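Local coordinates for extracellular solute-binding protein, family 3 (Methylophaga aminisulfidivorans MP, PDB 5SV6) that is of unknown molecular function but has a periplasmic binding protein-like architecture and is probably linked to the bacterial methanol dehydrogenase system, at residues 57-62 with 84-89; 90-95 with 193-198; 121-126 with 277-282; 138-143 with 149-154; 221-226 with 230-235. All coordinates share one frame; numbering follows the deposited sequence.

Contact 1 (57-62 with 84-89)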
# COMPACT_ATOMS: atom_id res chain seq x y z
N PRO A 57 5.44 -0.50 6.28
CA PRO A 57 6.75 0.09 5.95
C PRO A 57 6.66 1.53 5.43
O PRO A 57 7.69 2.10 5.08
CB PRO A 57 7.28 -0.85 4.86
CG PRO A 57 6.02 -1.27 4.12
CD PRO A 57 4.91 -1.32 5.17
N TYR A 58 5.46 2.10 5.40
CA TYR A 58 5.28 3.46 4.91
C TYR A 58 5.94 4.51 5.79
O TYR A 58 6.64 5.39 5.30
CB TYR A 58 3.79 3.83 4.79
CG TYR A 58 2.95 2.94 3.90
CD1 TYR A 58 2.19 1.90 4.44
CD2 TYR A 58 2.86 3.16 2.54
CE1 TYR A 58 1.39 1.11 3.64
CE2 TYR A 58 2.07 2.37 1.73
CZ TYR A 58 1.34 1.34 2.29
OH TYR A 58 0.54 0.56 1.48
N SER A 59 5.69 4.42 7.10
CA SER A 59 5.96 5.54 8.00
C SER A 59 5.98 5.10 9.45
O SER A 59 5.20 4.24 9.85
CB SER A 59 4.86 6.61 7.82
OG SER A 59 5.02 7.68 8.75
N ASN A 60 6.87 5.69 10.24
CA ASN A 60 6.72 5.67 11.70
C ASN A 60 7.32 6.93 12.35
O ASN A 60 8.02 7.69 11.68
CB ASN A 60 7.23 4.35 12.34
CG ASN A 60 8.77 4.23 12.35
OD1 ASN A 60 9.50 5.18 12.09
ND2 ASN A 60 9.25 3.02 12.65
N LYS A 61 7.07 7.13 13.64
CA LYS A 61 7.55 8.34 14.30
C LYS A 61 9.08 8.45 14.25
O LYS A 61 9.63 9.55 14.33
CB LYS A 61 7.02 8.44 15.74
CG LYS A 61 7.22 9.83 16.36
CD LYS A 61 6.33 10.04 17.57
CE LYS A 61 6.52 11.43 18.16
NZ LYS A 61 5.44 11.74 19.14
N GLN A 62 9.76 7.32 14.09
CA GLN A 62 11.22 7.32 13.99
C GLN A 62 11.73 7.61 12.58
O GLN A 62 12.93 7.59 12.32
CB GLN A 62 11.81 6.02 14.53
CG GLN A 62 11.69 5.88 16.04
CD GLN A 62 10.26 5.66 16.49
OE1 GLN A 62 9.59 4.72 16.05
NE2 GLN A 62 9.78 6.54 17.36
N PHE A 84 6.97 17.06 10.26
CA PHE A 84 5.96 16.02 10.34
C PHE A 84 4.87 16.36 11.34
O PHE A 84 5.14 16.87 12.42
CB PHE A 84 6.58 14.69 10.74
CG PHE A 84 7.35 14.02 9.65
CD1 PHE A 84 6.69 13.46 8.57
CD2 PHE A 84 8.72 13.92 9.73
CE1 PHE A 84 7.41 12.83 7.57
CE2 PHE A 84 9.44 13.28 8.74
CZ PHE A 84 8.78 12.75 7.65
N VAL A 85 3.63 16.05 10.97
CA VAL A 85 2.51 16.11 11.89
C VAL A 85 2.02 14.69 12.04
O VAL A 85 1.48 14.10 11.11
CB VAL A 85 1.37 17.00 11.34
CG1 VAL A 85 0.14 16.89 12.22
CG2 VAL A 85 1.84 18.43 11.22
N TRP A 86 2.25 14.12 13.22
CA TRP A 86 2.05 12.69 13.45
C TRP A 86 0.63 12.37 13.87
O TRP A 86 0.04 13.08 14.69
CB TRP A 86 3.06 12.16 14.49
CG TRP A 86 4.50 12.39 14.10
CD1 TRP A 86 5.35 13.34 14.59
CD2 TRP A 86 5.24 11.65 13.12
NE1 TRP A 86 6.58 13.24 13.98
CE2 TRP A 86 6.54 12.21 13.07
CE3 TRP A 86 4.93 10.57 12.28
CZ2 TRP A 86 7.52 11.72 12.21
CZ3 TRP A 86 5.91 10.09 11.43
CH2 TRP A 86 7.20 10.67 11.40
N SER A 87 0.09 11.30 13.30
CA SER A 87 -1.21 10.78 13.68
C SER A 87 -1.07 9.43 14.36
O SER A 87 -0.23 8.61 13.96
CB SER A 87 -2.13 10.65 12.47
OG SER A 87 -3.25 9.82 12.78
N ASP A 88 -1.89 9.19 15.37
CA ASP A 88 -1.86 7.92 16.09
C ASP A 88 -2.80 6.93 15.45
O ASP A 88 -2.86 5.77 15.84
CB ASP A 88 -2.25 8.15 17.55
CG ASP A 88 -1.37 9.15 18.22
OD1 ASP A 88 -0.17 8.85 18.40
OD2 ASP A 88 -1.86 10.25 18.56
N LYS A 89 -3.56 7.40 14.46
CA LYS A 89 -4.47 6.54 13.72
C LYS A 89 -3.75 5.93 12.52
O LYS A 89 -2.65 6.35 12.16
CB LYS A 89 -5.70 7.33 13.26
CG LYS A 89 -6.49 8.01 14.38
CD LYS A 89 -7.48 7.07 15.04
CE LYS A 89 -8.67 6.77 14.14
NZ LYS A 89 -9.78 7.76 14.28
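The indole of Trp-86 lies against the backbone of 60-61, with Lys-61 on one face. Its chi1 of -58°, CG anti to the carbonyl carbon, turns the ring to this backbone. Lys-61 CA sits 3.7 Å from the centroid of the Trp-86 six-membered ring and 12° off its normal, a CH-pi contact. Lys-61 CG comes to 4.1 Å from Trp-86 CE2. Asn-60 O approaches the same ring obliquely, 3.1 Å from Trp-86 CH2, while Ser-59 OG stands at the edge, in the ring plane, 3.7 Å from Trp-86 CZ3. The hydroxyl of Ser-59 has its polar partners in Ala-52 O and Asn-68. On the opposite face lies Phe-84 CB, from the same strand, so the ring is sandwiched. In this solute-binding-protein fold, strand 82-87 runs parallel to strand 47-52, and Trp-86 also touches Ala-51 there; strand 59-60 pairs antiparallel with 54-55, Tyr-58 and Ser-59 forming a classic beta bulge opposite Glu-55. An alanine in place of Trp-86 is likely to leave a gap between Lys-61 and Phe-84. Lys-61 is tied to Ser-53 by a backbone hydrogen bond, and Asn-60 N donates to Asn-68 OD1 on helix 66-77.

Contact 2 (90-95 with 193-198)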
# COMPACT_ATOMS: atom_id res chain seq x y z
N ALA A 90 -4.39 4.94 11.90
CA ALA A 90 -3.87 4.30 10.71
C ALA A 90 -3.74 5.34 9.60
O ALA A 90 -4.48 6.32 9.60
CB ALA A 90 -4.79 3.18 10.28
N ALA A 91 -2.83 5.12 8.66
CA ALA A 91 -2.58 6.09 7.58
C ALA A 91 -3.82 6.34 6.72
O ALA A 91 -3.96 7.42 6.13
CB ALA A 91 -1.39 5.64 6.71
N ILE A 92 -4.72 5.37 6.64
CA ILE A 92 -5.93 5.55 5.85
C ILE A 92 -6.78 6.75 6.33
O ILE A 92 -7.59 7.27 5.56
CB ILE A 92 -6.78 4.23 5.79
CG1 ILE A 92 -7.82 4.29 4.66
CG2 ILE A 92 -7.43 3.92 7.13
CD1 ILE A 92 -8.62 3.00 4.50
N PHE A 93 -6.56 7.19 7.57
CA PHE A 93 -7.27 8.36 8.13
C PHE A 93 -6.55 9.71 8.00
O PHE A 93 -7.04 10.73 8.48
CB PHE A 93 -7.58 8.14 9.62
CG PHE A 93 -8.51 7.00 9.88
CD1 PHE A 93 -8.05 5.85 10.52
CD2 PHE A 93 -9.83 7.06 9.47
CE1 PHE A 93 -8.90 4.79 10.75
CE2 PHE A 93 -10.69 5.99 9.70
CZ PHE A 93 -10.22 4.86 10.34
N LEU A 94 -5.38 9.71 7.38
CA LEU A 94 -4.59 10.94 7.28
C LEU A 94 -5.31 12.05 6.50
O LEU A 94 -5.21 13.22 6.84
CB LEU A 94 -3.25 10.65 6.62
CG LEU A 94 -2.25 9.88 7.48
CD1 LEU A 94 -0.99 9.59 6.67
CD2 LEU A 94 -1.92 10.71 8.70
N VAL A 95 -6.01 11.65 5.45
CA VAL A 95 -6.68 12.61 4.59
C VAL A 95 -7.84 13.28 5.34
O VAL A 95 -7.94 14.50 5.38
CB VAL A 95 -7.19 11.94 3.30
CG1 VAL A 95 -8.21 12.84 2.59
CG2 VAL A 95 -6.02 11.60 2.38
N VAL A 193 -6.53 1.14 15.42
CA VAL A 193 -6.45 -0.15 14.76
C VAL A 193 -5.23 -0.20 13.85
O VAL A 193 -5.24 0.37 12.76
CB VAL A 193 -7.72 -0.38 13.92
CG1 VAL A 193 -7.73 -1.77 13.35
CG2 VAL A 193 -8.96 -0.11 14.77
N ARG A 194 -4.16 -0.85 14.31
CA ARG A 194 -2.92 -0.86 13.54
C ARG A 194 -2.92 -1.86 12.37
O ARG A 194 -3.51 -2.94 12.46
CB ARG A 194 -1.69 -1.05 14.45
CG ARG A 194 -1.64 -2.36 15.24
CD ARG A 194 -0.42 -2.38 16.16
NE ARG A 194 0.80 -1.86 15.52
CZ ARG A 194 1.74 -2.62 14.95
NH1 ARG A 194 1.63 -3.94 14.93
NH2 ARG A 194 2.80 -2.04 14.40
N TYR A 195 -2.28 -1.45 11.27
CA TYR A 195 -2.15 -2.23 10.04
C TYR A 195 -0.75 -2.82 10.00
O TYR A 195 0.22 -2.06 9.93
CB TYR A 195 -2.24 -1.29 8.83
CG TYR A 195 -3.57 -1.17 8.11
CD1 TYR A 195 -4.48 -0.18 8.48
CD2 TYR A 195 -3.87 -1.98 7.03
CE1 TYR A 195 -5.69 -0.04 7.80
CE2 TYR A 195 -5.07 -1.85 6.35
CZ TYR A 195 -5.99 -0.88 6.74
OH TYR A 195 -7.19 -0.74 6.08
N ALA A 196 -0.62 -4.14 10.01
CA ALA A 196 0.70 -4.76 9.93
C ALA A 196 0.82 -5.80 8.80
O ALA A 196 0.60 -6.99 9.02
CB ALA A 196 1.09 -5.39 11.27
N PRO A 197 1.20 -5.35 7.59
CA PRO A 197 1.33 -6.28 6.45
C PRO A 197 2.44 -7.32 6.61
O PRO A 197 2.39 -8.37 5.95
CB PRO A 197 1.63 -5.34 5.28
CG PRO A 197 2.21 -4.12 5.91
CD PRO A 197 1.46 -3.95 7.19
N ASP A 198 3.43 -7.04 7.45
CA ASP A 198 4.48 -8.02 7.73
C ASP A 198 3.92 -9.32 8.33
O ASP A 198 4.47 -10.40 8.15
CB ASP A 198 5.53 -7.42 8.66
CG ASP A 198 4.95 -7.00 9.99
OD1 ASP A 198 4.05 -6.13 9.99
OD2 ASP A 198 5.39 -7.54 11.03
O HOH W 1 -6.75 3.75 13.74
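Ala-90 and Ile-92 meet Tyr-195 where two loops of this periplasmic binding protein-like fold come together, one leading into helix 94-99 and the other into helix 197-206. The apolar part is small. Ala-90 CB lies at the edge of the Tyr-195 ring, near its plane, 3.8 Å from Tyr-195 CD1. Ile-92 approaches the ring obliquely: its CG2 is 4.4 Å from Tyr-195 CE1, and its CD1 is 4.3 Å from Tyr-195 OH. With chi1 at -98°, away from a staggered value, the ring brings its CD1-CE1 side to Ala-90 and Ile-92. Glu-55 of strand 54-55 touches both Ala-90 and Tyr-195 and so borders the pair, and its OE1 receives the N-H of Ala-91. Within 90-95, Phe-93 N is bonded to Ala-90 O and Leu-94 N to Ala-91 O, which probably helps to fix the turn that carries Ala-90 and Ile-92. The polar link is made by solvent. One water accepts from the backbone on both sides of the contact, at 3.2 Å from Ala-90 N and 3.1 Å from Val-193 N, while the Val-193 carbonyl oxygen rests 3.8 Å from Ala-90 CB.

Contact 3 (121-126 with 277-282)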
# COMPACT_ATOMS: atom_id res chain seq x y z
N ASP A 121 0.96 14.89 -10.12
CA ASP A 121 1.38 13.91 -11.11
C ASP A 121 1.80 12.65 -10.33
O ASP A 121 2.45 12.75 -9.29
CB ASP A 121 2.59 14.41 -11.92
CG ASP A 121 2.29 15.68 -12.69
OD1 ASP A 121 1.13 15.90 -13.08
OD2 ASP A 121 3.23 16.49 -12.91
N PRO A 122 1.40 11.47 -10.83
CA PRO A 122 1.79 10.22 -10.15
C PRO A 122 3.31 10.10 -10.09
O PRO A 122 3.97 10.40 -11.09
CB PRO A 122 1.22 9.13 -11.05
CG PRO A 122 0.18 9.80 -11.90
CD PRO A 122 0.62 11.23 -12.05
N TYR A 123 3.87 9.69 -8.96
CA TYR A 123 5.32 9.52 -8.89
C TYR A 123 5.74 8.06 -8.93
O TYR A 123 6.93 7.75 -9.03
CB TYR A 123 5.95 10.30 -7.72
CG TYR A 123 5.49 9.88 -6.33
CD1 TYR A 123 4.37 10.45 -5.74
CD2 TYR A 123 6.21 8.95 -5.60
CE1 TYR A 123 3.96 10.07 -4.46
CE2 TYR A 123 5.83 8.58 -4.33
CZ TYR A 123 4.70 9.13 -3.76
OH TYR A 123 4.33 8.73 -2.50
N TYR A 124 4.76 7.16 -8.83
CA TYR A 124 4.97 5.76 -9.23
C TYR A 124 3.67 5.01 -9.45
O TYR A 124 2.60 5.49 -9.11
CB TYR A 124 5.86 4.97 -8.25
CG TYR A 124 5.29 4.72 -6.85
CD1 TYR A 124 4.98 3.42 -6.43
CD2 TYR A 124 5.11 5.75 -5.95
CE1 TYR A 124 4.48 3.18 -5.15
CE2 TYR A 124 4.62 5.52 -4.67
CZ TYR A 124 4.32 4.23 -4.27
OH TYR A 124 3.84 4.01 -3.00
N LYS A 125 3.79 3.81 -9.99
CA LYS A 125 2.65 2.92 -10.14
C LYS A 125 3.08 1.54 -9.65
O LYS A 125 4.17 1.06 -9.96
CB LYS A 125 2.23 2.89 -11.62
CG LYS A 125 0.95 2.08 -11.93
CD LYS A 125 0.69 2.09 -13.44
CE LYS A 125 -0.55 1.30 -13.82
NZ LYS A 125 -0.85 1.43 -15.27
N SER A 126 2.23 0.90 -8.86
CA SER A 126 2.52 -0.46 -8.45
C SER A 126 1.23 -1.27 -8.45
O SER A 126 0.21 -0.79 -8.93
CB SER A 126 3.20 -0.49 -7.07
OG SER A 126 3.79 -1.76 -6.84
N PRO A 277 14.78 10.95 -10.06
CA PRO A 277 15.72 9.83 -9.90
C PRO A 277 15.89 9.42 -8.44
O PRO A 277 15.94 8.22 -8.18
CB PRO A 277 17.04 10.39 -10.46
CG PRO A 277 16.61 11.43 -11.45
CD PRO A 277 15.38 12.06 -10.84
N LYS A 278 15.93 10.37 -7.51
CA LYS A 278 16.10 10.08 -6.08
C LYS A 278 14.87 9.39 -5.51
O LYS A 278 14.99 8.48 -4.68
CB LYS A 278 16.30 11.37 -5.29
CG LYS A 278 17.53 12.19 -5.64
CD LYS A 278 17.50 13.52 -4.87
CE LYS A 278 18.58 14.48 -5.33
NZ LYS A 278 19.93 13.93 -5.08
N ILE A 279 13.70 9.85 -5.95
CA ILE A 279 12.42 9.25 -5.57
C ILE A 279 12.33 7.79 -6.03
O ILE A 279 12.01 6.89 -5.25
CB ILE A 279 11.26 10.08 -6.15
CG1 ILE A 279 11.15 11.41 -5.40
CG2 ILE A 279 9.95 9.31 -6.08
CD1 ILE A 279 10.19 12.39 -6.03
N LYS A 280 12.61 7.56 -7.31
CA LYS A 280 12.62 6.20 -7.83
C LYS A 280 13.66 5.31 -7.14
O LYS A 280 13.44 4.11 -6.97
CB LYS A 280 12.85 6.20 -9.35
CG LYS A 280 11.71 6.82 -10.17
CD LYS A 280 10.38 6.10 -9.93
CE LYS A 280 9.33 6.44 -10.98
NZ LYS A 280 8.88 7.86 -10.96
N ALA A 281 14.79 5.88 -6.75
CA ALA A 281 15.84 5.11 -6.08
C ALA A 281 15.40 4.59 -4.71
O ALA A 281 15.67 3.45 -4.36
CB ALA A 281 17.11 5.93 -5.95
N VAL A 282 14.73 5.43 -3.94
CA VAL A 282 14.17 5.01 -2.66
C VAL A 282 13.19 3.86 -2.85
O VAL A 282 13.24 2.86 -2.14
CB VAL A 282 13.45 6.19 -1.96
CG1 VAL A 282 12.59 5.69 -0.79
CG2 VAL A 282 14.46 7.21 -1.48
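Tyr-123 receives two neighbouring residues of helix 276-286, Ile-279 on its ring and Lys-280 on its carbonyl. The tyrosine takes a chi1 of 62°, which puts CG between the backbone N and the carbonyl carbon and brings the ring atom CD2 up to Ile-279. Ile-279 answers with its CG2 branch, set anti to the backbone N; the methyl approaches the phenol obliquely, 3.8 Å from Tyr-123 CD2, and the two side chains cross at about a right angle. The hydroxyl at the far end of the ring bonds to Met-108 O. Lys-280 starts from CB at an angle to the 121-126 segment and reaches it by bending at chi2 and again at chi4. The second bend brings its ammonium within 2.7 Å of the oxygen, Lys-280 NZ donating to Tyr-123 O from above the carbonyl plane, 40° out of it. Lys-280 CE lies alongside, 3.4 Å from the same Tyr-123 O. Asp-276 forms a salt bridge with this ammonium and probably helps to fix its position. A methionine in place of Lys-280 would probably leave the Tyr-123 carbonyl without this donor and Asp-276 without its charged mate. The contact joins helix 276-286 to the chain around Tyr-123 in strand 118-133, which pairs antiparallel with strand 247-257; Tyr-123 also touches Ile-255 of that strand and Leu-70 of helix 66-77.

Contact 4 (138-143 with 149-154)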
# COMPACT_ATOMS: atom_id res chain seq x y z
N LEU A 138 4.73 -24.13 -7.82
CA LEU A 138 3.44 -23.46 -7.98
C LEU A 138 3.38 -22.59 -9.24
O LEU A 138 4.25 -21.76 -9.47
CB LEU A 138 3.13 -22.62 -6.75
CG LEU A 138 2.87 -23.41 -5.47
CD1 LEU A 138 2.63 -22.45 -4.31
CD2 LEU A 138 1.67 -24.33 -5.67
N ASP A 139 2.33 -22.77 -10.04
CA ASP A 139 2.11 -21.97 -11.26
C ASP A 139 1.03 -20.92 -10.98
O ASP A 139 -0.15 -21.20 -11.14
CB ASP A 139 1.68 -22.90 -12.41
CG ASP A 139 1.23 -22.15 -13.67
OD1 ASP A 139 1.27 -20.90 -13.73
OD2 ASP A 139 0.83 -22.84 -14.64
N ILE A 140 1.43 -19.72 -10.58
CA ILE A 140 0.42 -18.69 -10.32
C ILE A 140 0.74 -17.34 -10.96
O ILE A 140 1.69 -16.66 -10.57
CB ILE A 140 0.12 -18.53 -8.81
CG1 ILE A 140 -0.54 -19.81 -8.29
CG2 ILE A 140 -0.82 -17.33 -8.57
CD1 ILE A 140 -0.91 -19.78 -6.84
N LYS A 141 -0.06 -16.98 -11.96
CA LYS A 141 0.21 -15.80 -12.77
C LYS A 141 -0.88 -14.75 -12.59
O LYS A 141 -0.63 -13.56 -12.73
CB LYS A 141 0.29 -16.20 -14.24
CG LYS A 141 1.52 -17.03 -14.60
CD LYS A 141 2.74 -16.15 -14.87
CE LYS A 141 3.77 -16.87 -15.73
NZ LYS A 141 4.30 -18.10 -15.08
N ASN A 142 -2.09 -15.21 -12.29
CA ASN A 142 -3.22 -14.30 -12.21
C ASN A 142 -4.39 -14.97 -11.52
O ASN A 142 -4.29 -16.12 -11.10
CB ASN A 142 -3.61 -13.79 -13.61
CG ASN A 142 -4.00 -14.91 -14.56
OD1 ASN A 142 -4.67 -15.87 -14.19
ND2 ASN A 142 -3.58 -14.77 -15.82
N TRP A 143 -5.51 -14.25 -11.42
CA TRP A 143 -6.66 -14.73 -10.65
C TRP A 143 -7.39 -15.92 -11.27
O TRP A 143 -8.19 -16.58 -10.60
CB TRP A 143 -7.63 -13.58 -10.36
CG TRP A 143 -7.20 -12.74 -9.19
CD1 TRP A 143 -6.71 -11.47 -9.23
CD2 TRP A 143 -7.21 -13.13 -7.81
NE1 TRP A 143 -6.43 -11.04 -7.96
CE2 TRP A 143 -6.73 -12.04 -7.07
CE3 TRP A 143 -7.60 -14.29 -7.14
CZ2 TRP A 143 -6.63 -12.07 -5.67
CZ3 TRP A 143 -7.50 -14.32 -5.74
CH2 TRP A 143 -7.01 -13.22 -5.03
N LYS A 149 -7.47 -22.49 -7.06
CA LYS A 149 -8.65 -23.31 -6.75
C LYS A 149 -8.36 -24.45 -5.77
O LYS A 149 -9.25 -24.93 -5.07
CB LYS A 149 -9.22 -23.90 -8.05
CG LYS A 149 -10.40 -23.16 -8.64
CD LYS A 149 -10.04 -21.74 -9.04
CE LYS A 149 -11.09 -21.16 -9.97
NZ LYS A 149 -12.46 -21.51 -9.50
N ASP A 150 -7.11 -24.89 -5.72
CA ASP A 150 -6.73 -25.96 -4.81
C ASP A 150 -6.32 -25.42 -3.44
O ASP A 150 -5.99 -26.20 -2.54
CB ASP A 150 -5.59 -26.79 -5.42
CG ASP A 150 -5.93 -27.33 -6.81
OD1 ASP A 150 -7.13 -27.51 -7.08
OD2 ASP A 150 -5.01 -27.56 -7.62
N MSE A 151 -6.34 -24.10 -3.27
CA MSE A 151 -5.95 -23.50 -1.99
C MSE A 151 -7.17 -23.11 -1.16
O MSE A 151 -8.26 -22.96 -1.69
CB MSE A 151 -5.05 -22.29 -2.23
CG MSE A 151 -3.76 -22.61 -2.97
SE MSE A 151 -2.78 -20.99 -3.41
CE MSE A 151 -1.02 -21.77 -3.76
N SER A 152 -6.95 -22.93 0.14
CA SER A 152 -8.03 -22.62 1.07
C SER A 152 -7.73 -21.44 1.99
O SER A 152 -8.65 -20.78 2.47
CB SER A 152 -8.35 -23.85 1.93
OG SER A 152 -8.69 -24.95 1.10
N LYS A 153 -6.45 -21.18 2.24
CA LYS A 153 -6.03 -20.12 3.18
C LYS A 153 -5.32 -18.98 2.46
O LYS A 153 -4.19 -19.14 2.01
CB LYS A 153 -5.10 -20.69 4.24
CG LYS A 153 -5.71 -21.79 5.12
CD LYS A 153 -6.51 -21.19 6.25
CE LYS A 153 -7.19 -22.26 7.11
NZ LYS A 153 -6.27 -22.80 8.16
N PHE A 154 -5.98 -17.83 2.38
CA PHE A 154 -5.49 -16.69 1.62
C PHE A 154 -5.24 -15.49 2.54
O PHE A 154 -6.17 -14.96 3.14
CB PHE A 154 -6.51 -16.30 0.54
CG PHE A 154 -6.81 -17.41 -0.45
CD1 PHE A 154 -7.69 -18.43 -0.11
CD2 PHE A 154 -6.25 -17.40 -1.71
CE1 PHE A 154 -7.97 -19.45 -1.02
CE2 PHE A 154 -6.53 -18.42 -2.63
CZ PHE A 154 -7.40 -19.44 -2.27
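The backbones of 138-143 and 149-154 stay well separated, with the nearest CA atoms, Leu-138 and Asp-150, 10.9 Å apart, so side chains alone bridge the two loops. Residue 151, a selenomethionine, reaches about half-way across; Leu-138 and Ile-140 supply the rest. Its chain runs extended beyond CG, with chi2 at 173° and chi3 at 162°, and delivers the terminal methyl against two aliphatic ends. Met-151 CE is 3.7 Å from Ile-140 CD1 and 3.8 Å from Leu-138 CD1, meeting each side chain tip to tip. Met-151 SE lies 4.1 Å from Ile-140 CD1. Ile-140 matches this reach: its CG1 branch is anti to the carbonyl carbon and chi2 is -179°, which stretches CD1 straight out to the methyl. All contacts are apolar, and both Ile-140 and Met-151 are buried. The polar backbone of the second loop is tied off separately, with Lys-171 NZ hydrogen-bonded to Met-151 O and Asp-210 receiving Ser-152 N and Lys-153 N. In this periplasmic binding protein-like fold the contact closes the connection from strand 118-133 through helix 146-149 to strand 154-156: Ile-140 and Met-151 both rest on Ile-211 of strand 211-215, and Ile-140 also packs on Ala-147 and Leu-148.

Contact 5 (221-226 with 230-235)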
# COMPACT_ATOMS: atom_id res chain seq x y z
N ARG A 221 9.50 -5.08 1.37
CA ARG A 221 10.68 -5.25 2.21
C ARG A 221 10.65 -6.57 2.97
O ARG A 221 11.69 -7.20 3.20
CB ARG A 221 10.87 -4.06 3.17
CG ARG A 221 9.86 -3.94 4.31
CD ARG A 221 10.44 -3.10 5.45
NE ARG A 221 10.80 -1.75 5.00
CZ ARG A 221 11.47 -0.87 5.75
NH1 ARG A 221 11.89 -1.21 6.96
NH2 ARG A 221 11.73 0.34 5.28
N TYR A 222 9.44 -7.02 3.32
CA TYR A 222 9.27 -8.25 4.09
C TYR A 222 9.42 -9.50 3.24
O TYR A 222 9.85 -10.56 3.72
CB TYR A 222 7.92 -8.23 4.83
CG TYR A 222 7.72 -6.94 5.60
CD1 TYR A 222 8.44 -6.67 6.75
CD2 TYR A 222 6.82 -5.98 5.15
CE1 TYR A 222 8.28 -5.47 7.45
CE2 TYR A 222 6.63 -4.77 5.85
CZ TYR A 222 7.38 -4.53 7.00
OH TYR A 222 7.22 -3.36 7.71
N VAL A 223 9.08 -9.39 1.96
CA VAL A 223 9.36 -10.47 1.02
C VAL A 223 10.87 -10.62 0.84
O VAL A 223 11.40 -11.73 0.84
CB VAL A 223 8.68 -10.23 -0.35
CG1 VAL A 223 9.13 -11.30 -1.34
CG2 VAL A 223 7.16 -10.24 -0.21
N LYS A 224 11.58 -9.51 0.71
CA LYS A 224 13.04 -9.58 0.62
C LYS A 224 13.70 -10.21 1.85
O LYS A 224 14.55 -11.09 1.73
CB LYS A 224 13.63 -8.19 0.37
CG LYS A 224 15.16 -8.19 0.31
CD LYS A 224 15.67 -6.81 -0.01
CE LYS A 224 14.97 -6.25 -1.24
NZ LYS A 224 15.16 -4.78 -1.35
N SER A 225 13.31 -9.76 3.04
CA SER A 225 13.92 -10.26 4.26
C SER A 225 13.35 -11.60 4.74
O SER A 225 13.73 -12.09 5.81
CB SER A 225 13.83 -9.21 5.38
OG SER A 225 12.49 -8.97 5.76
N ALA A 226 12.45 -12.19 3.95
CA ALA A 226 11.78 -13.43 4.33
C ALA A 226 12.79 -14.52 4.66
O ALA A 226 13.86 -14.58 4.06
CB ALA A 226 10.85 -13.90 3.21
N LEU A 230 10.60 -16.38 -1.27
CA LEU A 230 9.23 -16.17 -1.72
C LEU A 230 9.21 -15.62 -3.13
O LEU A 230 10.15 -14.94 -3.56
CB LEU A 230 8.50 -15.19 -0.79
CG LEU A 230 8.40 -15.57 0.69
CD1 LEU A 230 7.61 -14.49 1.44
CD2 LEU A 230 7.75 -16.93 0.90
N LYS A 231 8.14 -15.91 -3.85
CA LYS A 231 7.88 -15.27 -5.12
C LYS A 231 6.87 -14.17 -4.89
O LYS A 231 5.95 -14.34 -4.09
CB LYS A 231 7.32 -16.27 -6.13
CG LYS A 231 8.37 -17.17 -6.76
CD LYS A 231 7.87 -17.74 -8.09
CE LYS A 231 7.72 -16.65 -9.14
NZ LYS A 231 7.33 -17.20 -10.47
N MSE A 232 7.03 -13.06 -5.60
CA MSE A 232 6.04 -11.99 -5.59
C MSE A 232 5.66 -11.65 -7.04
O MSE A 232 6.44 -11.06 -7.78
CB MSE A 232 6.57 -10.75 -4.86
CG MSE A 232 5.53 -9.64 -4.71
SE MSE A 232 6.12 -8.13 -3.60
CE MSE A 232 7.72 -7.66 -4.59
N VAL A 233 4.47 -12.06 -7.44
CA VAL A 233 4.02 -11.91 -8.81
C VAL A 233 2.95 -10.83 -8.87
O VAL A 233 1.87 -11.01 -8.32
CB VAL A 233 3.45 -13.24 -9.36
CG1 VAL A 233 2.94 -13.06 -10.78
CG2 VAL A 233 4.52 -14.34 -9.29
N VAL A 234 3.26 -9.72 -9.54
CA VAL A 234 2.32 -8.60 -9.61
C VAL A 234 1.12 -8.92 -10.50
O VAL A 234 1.28 -9.45 -11.61
CB VAL A 234 3.02 -7.33 -10.14
CG1 VAL A 234 2.03 -6.19 -10.21
CG2 VAL A 234 4.22 -6.96 -9.26
N SER A 235 -0.08 -8.61 -10.02
CA SER A 235 -1.30 -8.90 -10.77
C SER A 235 -1.38 -8.11 -12.07
O SER A 235 -0.70 -7.10 -12.23
CB SER A 235 -2.55 -8.59 -9.94
OG SER A 235 -2.93 -9.69 -9.14
O HOH W 2 12.08 -13.90 -0.68
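Val-223, near the end of helix 216-224, meets Leu-230 and the selenomethionine Met-232 of strand 230-234, forming a tight helix-to-strand connection in the solute-binding-protein fold. From its CB the valine forks to two partners: with chi1 at 174°, CG1 lies 4.0 Å from Leu-230 CB, and CG2 lies 4.1 Å from Met-232 SE. Both partners are crossed obliquely. Leu-230 continues past CB to Ala-226, its CD1 coming to 3.7 Å from Ala-226 CB, and it also touches Val-201 and Val-205 of helix 197-206. Met-232 bends at chi3, 57°, and packs on Ala-129 of the adjoining strand 118-133. One water spans the backbones: it donates to Val-223 O at 2.7 Å and accepts from Leu-230 N at 2.9 Å. The side-chain contacts are purely apolar, resting on shape fit alone, whereas the water gives a carbonyl near the helix end and the first N-H of the strand a shared polar partner.

Contacts 1 and 2 are neighbours, their centres 10 Å apart: strand 82-87 leads toward helix 94-99, and Ser-87 CB packs 3.8 Å from Leu-94 CD2. Contact 5 reaches both, through Pro-57 CB, 3.6 Å from Arg-221 NE, and through Asp-198 CB, 3.6 Å from Tyr-222 CD1. It also touches contact 4, whose Ile-140 O is 3.8 Å from Val-233 CG1. Contact 3 stands apart, about 5 Å from contact 1 and from contact 5 at the nearest atoms, yet shares a sheet with both. Contacts 1 and 4 lie on opposite sides of the chain's centre, about 34 Å between centres.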